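Local coordinates for catalase-3 (PDB 4AJ9), which breaks down hydrogen peroxide to water and oxygen at a heme iron, probably protecting cells from its toxic effects, at residues C[133-138]-C[228-233]; C[261-264]-C[268-271]. All blocks are in the same frame, centred on the assembly; numbering follows the deposited sequence.

Interaction 1 (C[133-138]-C[228-233]); sequences FDIVGN and WHWKTK. With HEM (protoporphyrin IX containing Fe), chain Y.
The side chain of Ile135 meets the indole of Trp228 at about a right angle, end-on to one ring face. Its CD1 sits 3.6 Å from Trp228 CD2 and forms a CH-pi contact with the five-membered ring, 3.8 Å from the centroid and only 15° off the ring normal. With CG1 anti to the carbonyl carbon and the chain then extended (chi2 173°), Ile135 projects this methyl straight at the indole. Its other branch is turned to the second tryptophan: CG2 comes within 4.5 Å of Trp230 NE1. Phe133, two residues earlier and on the same side of the strand, offers its ring edge instead, CZ lying 4.0 Å from Trp228 CZ2, so the benzo end of the indole has an aromatic neighbour of its own.

Strands 131-138 and 223-232 belong to the curled antiparallel sheet of the catalase beta-barrel but are not partners in it; their segment axes pass 9.1 Å apart at 63°, and their inward side chains fill the interval. One water bridges the two strands, donating to Ile135 O (2.7 Å) and accepting from Trp230 NE1 (2.9 Å). Trp230 also stacks on Phe122. Val136 serves the opposite side of strand 133-138, where its CG1 lies 3.6 Å from heme C3A; Asn138, predicted to be an active-site residue, is at the end of the same heme-lining strand.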
ATOM      1  N   PHE C 133      22.413 -15.685   2.292  1.00  3.14           N
ATOM      2  CA  PHE C 133      23.512 -14.922   1.719  1.00  4.12           C
ATOM      3  C   PHE C 133      23.280 -14.740   0.221  1.00  2.78           C
ATOM      4  O   PHE C 133      23.164 -15.713  -0.509  1.00  4.66           O
ATOM      5  CB  PHE C 133      24.845 -15.648   1.942  1.00  2.27           C
ATOM      6  CG  PHE C 133      26.015 -14.969   1.291  1.00  3.29           C
ATOM      7  CD1 PHE C 133      26.302 -13.646   1.568  1.00  3.63           C
ATOM      8  CD2 PHE C 133      26.830 -15.654   0.398  1.00  5.25           C
ATOM      9  CE1 PHE C 133      27.387 -13.000   0.962  1.00  3.86           C
ATOM     10  CE2 PHE C 133      27.925 -15.024  -0.199  1.00  3.58           C
ATOM     11  CZ  PHE C 133      28.201 -13.691   0.081  1.00  4.20           C
ATOM     12  N   ASP C 134      23.188 -13.496  -0.230  1.00  6.13           N
ATOM     13  CA  ASP C 134      22.935 -13.231  -1.643  1.00  5.74           C
ATOM     14  C   ASP C 134      24.178 -12.604  -2.254  1.00  8.27           C
ATOM     15  O   ASP C 134      24.766 -11.664  -1.683  1.00  6.52           O
ATOM     16  CB  ASP C 134      21.797 -12.226  -1.845  1.00  4.33           C
ATOM     17  CG  ASP C 134      20.449 -12.717  -1.348  1.00  4.97           C
ATOM     18  OD1 ASP C 134      20.300 -13.902  -0.972  1.00  5.11           O
ATOM     19  OD2 ASP C 134      19.522 -11.877  -1.355  1.00  5.99           O
ATOM     20  N   ILE C 135      24.572 -13.130  -3.406  1.00  3.10           N
ATOM     21  CA  ILE C 135      25.512 -12.445  -4.268  1.00  4.74           C
ATOM     22  C   ILE C 135      24.701 -11.880  -5.423  1.00  4.62           C
ATOM     23  O   ILE C 135      24.249 -12.607  -6.318  1.00  4.79           O
ATOM     24  CB  ILE C 135      26.613 -13.388  -4.795  1.00  2.21           C
ATOM     25  CG1 ILE C 135      27.486 -13.879  -3.627  1.00  4.22           C
ATOM     26  CG2 ILE C 135      27.439 -12.686  -5.848  1.00  3.45           C
ATOM     27  CD1 ILE C 135      28.516 -14.953  -4.026  1.00  5.11           C
ATOM     28  N   VAL C 136      24.487 -10.580  -5.382  1.00  2.20           N
ATOM     29  CA  VAL C 136      23.631  -9.922  -6.369  1.00  4.48           C
ATOM     30  C   VAL C 136      24.533  -9.345  -7.444  1.00  5.35           C
ATOM     31  O   VAL C 136      25.000  -8.211  -7.338  1.00  3.42           O
ATOM     32  CB  VAL C 136      22.780  -8.812  -5.714  1.00  5.11           C
ATOM     33  CG1 VAL C 136      21.813  -8.181  -6.736  1.00  6.05           C
ATOM     34  CG2 VAL C 136      22.017  -9.376  -4.521  1.00  3.44           C
ATOM     35  N   GLY C 137      24.795 -10.150  -8.467  1.00  3.50           N
ATOM     36  CA  GLY C 137      25.794  -9.812  -9.471  1.00  7.68           C
ATOM     37  C   GLY C 137      25.245  -9.524 -10.855  1.00  6.05           C
ATOM     38  O   GLY C 137      24.039  -9.595 -11.068  1.00  6.54           O
ATOM     39  N   ASN C 138      26.134  -9.168 -11.787  1.00  3.96           N
ATOM     40  CA  ASN C 138      25.785  -9.023 -13.199  1.00  6.03           C
ATOM     41  C   ASN C 138      26.680  -9.911 -14.051  1.00  5.79           C
ATOM     42  O   ASN C 138      27.580 -10.556 -13.525  1.00  5.75           O
ATOM     43  CB  ASN C 138      25.932  -7.564 -13.646  1.00  3.65           C
ATOM     44  CG  ASN C 138      24.767  -6.706 -13.202  1.00  5.42           C
ATOM     45  OD1 ASN C 138      23.675  -7.217 -12.985  1.00  3.48           O
ATOM     46  ND2 ASN C 138      24.995  -5.399 -13.050  1.00  5.61           N
ATOM     47  N   TRP C 228      34.068 -11.940  -6.345  1.00  6.16           N
ATOM     48  CA  TRP C 228      33.298 -13.145  -6.658  1.00  3.84           C
ATOM     49  C   TRP C 228      33.170 -13.318  -8.159  1.00  6.20           C
ATOM     50  O   TRP C 228      32.847 -12.357  -8.886  1.00  3.27           O
ATOM     51  CB  TRP C 228      31.875 -13.071  -6.083  1.00  3.15           C
ATOM     52  CG  TRP C 228      31.762 -12.985  -4.603  1.00  4.10           C
ATOM     53  CD1 TRP C 228      31.341 -11.906  -3.874  1.00  6.78           C
ATOM     54  CD2 TRP C 228      32.024 -14.030  -3.655  1.00  2.22           C
ATOM     55  NE1 TRP C 228      31.337 -12.215  -2.536  1.00  8.46           N
ATOM     56  CE2 TRP C 228      31.744 -13.514  -2.377  1.00  5.79           C
ATOM     57  CE3 TRP C 228      32.456 -15.356  -3.769  1.00  4.30           C
ATOM     58  CZ2 TRP C 228      31.906 -14.271  -1.216  1.00 10.18           C
ATOM     59  CZ3 TRP C 228      32.610 -16.107  -2.616  1.00  7.09           C
ATOM     60  CH2 TRP C 228      32.338 -15.565  -1.359  1.00  5.05           C
ATOM     61  N   HIS C 229      33.385 -14.549  -8.619  1.00  6.01           N
ATOM     62  CA  HIS C 229      33.243 -14.884 -10.034  1.00  5.00           C
ATOM     63  C   HIS C 229      32.414 -16.150 -10.176  1.00  7.88           C
ATOM     64  O   HIS C 229      32.598 -17.106  -9.417  1.00  7.87           O
ATOM     65  CB  HIS C 229      34.603 -15.154 -10.683  1.00  9.42           C
ATOM     66  CG  HIS C 229      35.524 -13.975 -10.703  1.00 10.59           C
ATOM     67  ND1 HIS C 229      35.951 -13.388 -11.875  1.00  9.43           N
ATOM     68  CD2 HIS C 229      36.125 -13.295  -9.700  1.00  7.76           C
ATOM     69  CE1 HIS C 229      36.776 -12.394 -11.591  1.00  8.89           C
ATOM     70  NE2 HIS C 229      36.890 -12.310 -10.278  1.00 11.58           N
ATOM     71  N   TRP C 230      31.500 -16.160 -11.142  1.00  4.61           N
ATOM     72  CA  TRP C 230      30.841 -17.397 -11.544  1.00  5.46           C
ATOM     73  C   TRP C 230      31.336 -17.734 -12.938  1.00  4.99           C
ATOM     74  O   TRP C 230      31.223 -16.915 -13.846  1.00  8.07           O
ATOM     75  CB  TRP C 230      29.314 -17.243 -11.601  1.00  4.51           C
ATOM     76  CG  TRP C 230      28.597 -17.093 -10.281  1.00  8.00           C
ATOM     77  CD1 TRP C 230      27.988 -15.968  -9.798  1.00  5.89           C
ATOM     78  CD2 TRP C 230      28.370 -18.121  -9.310  1.00  6.46           C
ATOM     79  NE1 TRP C 230      27.407 -16.236  -8.578  1.00  7.66           N
ATOM     80  CE2 TRP C 230      27.630 -17.547  -8.257  1.00  5.54           C
ATOM     81  CE3 TRP C 230      28.724 -19.469  -9.230  1.00  5.50           C
ATOM     82  CZ2 TRP C 230      27.248 -18.273  -7.134  1.00  7.95           C
ATOM     83  CZ3 TRP C 230      28.343 -20.191  -8.118  1.00  6.21           C
ATOM     84  CH2 TRP C 230      27.601 -19.593  -7.084  1.00  4.69           C
ATOM     85  N   LYS C 231      31.865 -18.939 -13.111  1.00  9.72           N
ATOM     86  CA  LYS C 231      32.413 -19.367 -14.391  1.00  7.91           C
ATOM     87  C   LYS C 231      31.480 -20.402 -15.001  1.00  7.22           C
ATOM     88  O   LYS C 231      31.266 -21.470 -14.435  1.00  6.95           O
ATOM     89  CB  LYS C 231      33.816 -19.955 -14.201  1.00  7.90           C
ATOM     90  CG  LYS C 231      34.839 -18.977 -13.619  1.00 10.96           C
ATOM     91  CD  LYS C 231      35.057 -17.778 -14.531  1.00 15.70           C
ATOM     92  CE  LYS C 231      35.819 -18.152 -15.781  1.00 19.09           C
ATOM     93  NZ  LYS C 231      35.895 -17.010 -16.747  1.00 22.35           N
ATOM     94  N   THR C 232      30.898 -20.085 -16.148  1.00  6.83           N
ATOM     95  CA  THR C 232      29.917 -20.994 -16.729  1.00  6.07           C
ATOM     96  C   THR C 232      30.579 -22.288 -17.211  1.00  9.29           C
ATOM     97  O   THR C 232      31.585 -22.257 -17.929  1.00  7.79           O
ATOM     98  CB  THR C 232      29.119 -20.337 -17.873  1.00  8.09           C
ATOM     99  OG1 THR C 232      28.344 -21.338 -18.536  1.00  8.32           O
ATOM    100  CG2 THR C 232      30.053 -19.676 -18.875  1.00  5.53           C
ATOM    101  N   LYS C 233      30.027 -23.423 -16.804  1.00  6.79           N
ATOM    102  CA  LYS C 233      30.537 -24.708 -17.286  1.00  7.67           C
ATOM    103  C   LYS C 233      30.006 -25.013 -18.683  1.00  8.82           C
ATOM    104  O   LYS C 233      30.424 -25.985 -19.323  1.00 10.36           O
ATOM    105  CB  LYS C 233      30.198 -25.848 -16.317  1.00 13.54           C
ATOM    106  CG  LYS C 233      30.727 -25.638 -14.890  1.00 11.31           C
ATOM    107  CD  LYS C 233      32.211 -25.310 -14.897  1.00 20.74           C
ATOM    108  CE  LYS C 233      33.026 -26.463 -15.477  1.00 32.90           C
ATOM    109  NZ  LYS C 233      34.449 -26.079 -15.721  1.00 33.09           N
TER
HETATM  110  CHA HEM Y1720      18.028  -4.958  -8.774  1.00  3.43           C
HETATM  111  CHB HEM Y1720      22.682  -5.971  -9.775  1.00  4.66           C
HETATM  112  CHC HEM Y1720      23.868  -1.405  -8.673  1.00  5.71           C
HETATM  113  CHD HEM Y1720      19.434  -0.690  -6.858  1.00  5.92           C
HETATM  114  C1A HEM Y1720      19.166  -5.628  -9.187  1.00  3.27           C
HETATM  115  C2A HEM Y1720      19.237  -6.996  -9.687  1.00  4.40           C
HETATM  116  C3A HEM Y1720      20.523  -7.263  -9.976  1.00  4.30           C
HETATM  117  C4A HEM Y1720      21.309  -6.090  -9.650  1.00  4.55           C
HETATM  118  CMA HEM Y1720      21.105  -8.584 -10.537  1.00  2.35           C
HETATM  119  CAA HEM Y1720      18.020  -7.937  -9.895  1.00  1.90           C
HETATM  120  CBA HEM Y1720      17.866  -8.929  -8.747  1.00  4.61           C
HETATM  121  CGA HEM Y1720      16.734  -9.867  -9.079  1.00  4.30           C
HETATM  122  O1A HEM Y1720      15.658  -9.766  -8.442  1.00  4.96           O
HETATM  123  O2A HEM Y1720      16.905 -10.715  -9.995  1.00  4.88           O
HETATM  124  C1B HEM Y1720      23.422  -4.835  -9.507  1.00  3.63           C
HETATM  125  C2B HEM Y1720      24.871  -4.736  -9.536  1.00  4.37           C
HETATM  126  C3B HEM Y1720      25.205  -3.468  -9.254  1.00  3.57           C
HETATM  127  C4B HEM Y1720      23.976  -2.737  -9.010  1.00  5.58           C
HETATM  128  CMB HEM Y1720      25.789  -5.934  -9.874  1.00  1.69           C
HETATM  129  CAB HEM Y1720      26.610  -2.834  -9.120  1.00  8.96           C
HETATM  130  CBB HEM Y1720      27.668  -3.586  -8.793  1.00 11.90           C
HETATM  131  C1C HEM Y1720      22.796  -0.856  -8.013  1.00  3.45           C
HETATM  132  C2C HEM Y1720      22.801   0.384  -7.251  1.00  4.52           C
HETATM  133  C3C HEM Y1720      21.565   0.570  -6.780  1.00  8.29           C
HETATM  134  C4C HEM Y1720      20.757  -0.553  -7.180  1.00  5.40           C
HETATM  135  CMC HEM Y1720      24.008   1.325  -7.082  1.00  2.50           C
HETATM  136  CAC HEM Y1720      21.043   1.697  -5.879  1.00  4.71           C
HETATM  137  CBC HEM Y1720      21.862   2.248  -4.982  1.00 10.17           C
HETATM  138  C1D HEM Y1720      18.642  -1.743  -7.209  1.00  8.15           C
HETATM  139  C2D HEM Y1720      17.249  -1.854  -6.861  1.00  2.41           C
HETATM  140  C3D HEM Y1720      16.810  -3.182  -7.460  1.00  0.97           C
HETATM  141  C4D HEM Y1720      17.980  -3.744  -8.099  1.00  1.58           C
HETATM  142  CMD HEM Y1720      16.416  -0.832  -6.060  1.00  2.92           C
HETATM  143  CAD HEM Y1720      15.409  -3.808  -7.379  1.00  3.01           C
HETATM  144  CBD HEM Y1720      15.433  -4.798  -6.219  1.00  3.52           C
HETATM  145  CGD HEM Y1720      14.052  -5.358  -6.008  1.00  2.95           C
HETATM  146  O1D HEM Y1720      13.946  -6.452  -5.403  1.00  3.32           O
HETATM  147  O2D HEM Y1720      13.069  -4.727  -6.472  1.00  7.16           O
HETATM  148  NA  HEM Y1720      20.448  -5.116  -9.176  1.00  1.81           N
HETATM  149  NB  HEM Y1720      22.919  -3.602  -9.179  1.00  3.03           N
HETATM  150  NC  HEM Y1720      21.531  -1.399  -7.942  1.00  4.10           N
HETATM  151  ND  HEM Y1720      19.041  -2.864  -7.925  1.00  2.46           N
HETATM  152 FE   HEM Y1720      21.020  -3.310  -8.479  1.00  5.35          FE
HETATM  153  O   HOH W   1      25.355 -14.217  -8.233  1.00  4.08           O

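Interaction 2 (C[261-264]-C[268-271]); sequences DAIE and APSW
Ile263 and Pro269 touch through one pair of carbons, as helix 254-264 gives way to strand 270-278 after a short turn. From CB the Ile263 side chain divides. CB itself stays back, 5.3 Å from Pro269 CD, and CG2 heads off from the proline. CG1, placed beside the backbone N (chi1 -68°), is the branch that makes the contact, 4.0 Å from Pro269 CD. Beyond it the chain runs on extended (chi2 172°), and the tip CD1 passes the pyrrolidine ring at 4.7 Å from CD rather than pressing onto it; the two side chains cross at about a right angle. Ile263 also reaches Asn315, beyond the two segments.

Ala262 faces the same turn. Its CB is 4.8 Å from Pro269 CD, and Arg204 touches both residues from a neighbouring loop. The backbones draw close as well: Ala262 O lies 3.8 Å from Ala268 N, too long for a hydrogen bond; Ser265 OG is hydrogen-bonded to that carbonyl. In this helix-turn-strand connection of the catalase domain, Ala268 and Pro269 lead into the barrel strand; just before it, Pro269 bonds through its backbone to Leu312. The proline nitrogen has no hydrogen to give, so that bond uses the carbonyl. Independently, the contact with Ile263 is carbon on carbon and rests on van der Waals packing, with no hydrogen bond between the segments.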
ATOM      1  N   ASP C 261      13.926 -25.062 -20.460  1.00  9.81           N
ATOM      2  CA  ASP C 261      14.054 -26.279 -21.267  1.00 11.57           C
ATOM      3  C   ASP C 261      15.260 -27.104 -20.837  1.00 11.66           C
ATOM      4  O   ASP C 261      15.190 -28.333 -20.757  1.00  9.26           O
ATOM      5  CB  ASP C 261      14.183 -25.957 -22.770  1.00  3.98           C
ATOM      6  CG  ASP C 261      12.866 -25.563 -23.414  1.00 17.65           C
ATOM      7  OD1 ASP C 261      11.794 -25.763 -22.805  1.00  8.79           O
ATOM      8  OD2 ASP C 261      12.910 -25.062 -24.553  1.00 15.81           O
ATOM      9  N   ALA C 262      16.375 -26.423 -20.588  1.00 10.45           N
ATOM     10  CA  ALA C 262      17.599 -27.095 -20.180  1.00  8.38           C
ATOM     11  C   ALA C 262      17.335 -27.868 -18.897  1.00 12.28           C
ATOM     12  O   ALA C 262      17.733 -29.025 -18.759  1.00 10.95           O
ATOM     13  CB  ALA C 262      18.730 -26.082 -19.987  1.00  5.73           C
ATOM     14  N   ILE C 263      16.636 -27.232 -17.963  1.00  7.16           N
ATOM     15  CA  ILE C 263      16.342 -27.868 -16.686  1.00 12.46           C
ATOM     16  C   ILE C 263      15.338 -29.016 -16.815  1.00 11.83           C
ATOM     17  O   ILE C 263      15.518 -30.080 -16.211  1.00  7.54           O
ATOM     18  CB  ILE C 263      15.875 -26.829 -15.640  1.00  8.74           C
ATOM     19  CG1 ILE C 263      17.045 -25.905 -15.285  1.00  7.10           C
ATOM     20  CG2 ILE C 263      15.318 -27.524 -14.397  1.00  6.32           C
ATOM     21  CD1 ILE C 263      16.672 -24.720 -14.397  1.00 10.30           C
ATOM     22  N   GLU C 264      14.288 -28.813 -17.604  1.00 10.80           N
ATOM     23  CA  GLU C 264      13.271 -29.850 -17.765  1.00 12.75           C
ATOM     24  C   GLU C 264      13.866 -31.086 -18.420  1.00 11.18           C
ATOM     25  O   GLU C 264      13.472 -32.206 -18.110  1.00 12.58           O
ATOM     26  CB  GLU C 264      12.097 -29.350 -18.607  1.00 13.39           C
ATOM     27  CG  GLU C 264      11.097 -28.501 -17.851  1.00 29.14           C
ATOM     28  CD  GLU C 264      10.520 -29.222 -16.645  1.00 44.68           C
ATOM     29  OE1 GLU C 264      10.340 -30.461 -16.722  1.00 31.38           O
ATOM     30  OE2 GLU C 264      10.248 -28.544 -15.624  1.00 30.46           O
ATOM     31  N   ALA C 268      20.761 -29.702 -16.542  1.00  5.23           N
ATOM     32  CA  ALA C 268      20.928 -28.582 -15.621  1.00  7.65           C
ATOM     33  C   ALA C 268      22.239 -27.856 -15.883  1.00  7.92           C
ATOM     34  O   ALA C 268      23.284 -28.488 -16.063  1.00  9.94           O
ATOM     35  CB  ALA C 268      20.882 -29.078 -14.186  1.00  6.78           C
ATOM     36  N   PRO C 269      22.197 -26.517 -15.904  1.00  7.01           N
ATOM     37  CA  PRO C 269      23.441 -25.768 -16.103  1.00  8.28           C
ATOM     38  C   PRO C 269      24.226 -25.636 -14.798  1.00 10.77           C
ATOM     39  O   PRO C 269      23.623 -25.640 -13.716  1.00  8.67           O
ATOM     40  CB  PRO C 269      22.937 -24.401 -16.577  1.00  7.41           C
ATOM     41  CG  PRO C 269      21.601 -24.247 -15.890  1.00  8.38           C
ATOM     42  CD  PRO C 269      21.017 -25.635 -15.792  1.00  9.82           C
ATOM     43  N   SER C 270      25.553 -25.539 -14.902  1.00  6.19           N
ATOM     44  CA  SER C 270      26.411 -25.333 -13.741  1.00  8.94           C
ATOM     45  C   SER C 270      27.334 -24.139 -13.924  1.00  8.97           C
ATOM     46  O   SER C 270      27.617 -23.727 -15.049  1.00  7.67           O
ATOM     47  CB  SER C 270      27.252 -26.577 -13.439  1.00  9.64           C
ATOM     48  OG  SER C 270      26.413 -27.669 -13.136  1.00 12.43           O
ATOM     49  N   TRP C 271      27.778 -23.585 -12.794  1.00  6.00           N
ATOM     50  CA  TRP C 271      28.800 -22.551 -12.762  1.00  8.96           C
ATOM     51  C   TRP C 271      29.708 -22.857 -11.593  1.00 11.13           C
ATOM     52  O   TRP C 271      29.237 -23.244 -10.514  1.00  7.74           O
ATOM     53  CB  TRP C 271      28.195 -21.171 -12.499  1.00  6.41           C
ATOM     54  CG  TRP C 271      27.365 -20.600 -13.602  1.00  9.66           C
ATOM     55  CD1 TRP C 271      27.753 -19.664 -14.515  1.00  9.51           C
ATOM     56  CD2 TRP C 271      25.996 -20.899 -13.887  1.00  6.54           C
ATOM     57  NE1 TRP C 271      26.712 -19.361 -15.353  1.00  6.20           N
ATOM     58  CE2 TRP C 271      25.621 -20.113 -14.996  1.00 11.09           C
ATOM     59  CE3 TRP C 271      25.054 -21.765 -13.321  1.00  5.08           C
ATOM     60  CZ2 TRP C 271      24.346 -20.166 -15.552  1.00  7.34           C
ATOM     61  CZ3 TRP C 271      23.783 -21.813 -13.870  1.00  7.38           C
ATOM     62  CH2 TRP C 271      23.438 -21.016 -14.976  1.00  6.49           C
TER

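The two contacts, centred 16 Å apart, are joined through neighbouring barrel strands 223-232 and 270-278. Segment 228-233 of interaction 1 runs beside segment 268-271 of interaction 2: Lys233 N lies 3.0 Å from Ser270 O in a probable hydrogen bond, and Trp230 CE3 packs 3.7 Å from Trp271 CB. Thus the tryptophan that shares a water with Ile135 also rests on the strand that Pro269 leads into. Their relation to the heme differs sharply. Interaction 1 contributes Val136, Gly137 and Asn138 to the heme pocket. Its Ile135 side chain is about 11 Å from that of Tyr352, the probable axial iron ligand. In interaction 2, Pro269 CG lies 22.2 Å from the heme iron, HEM FE.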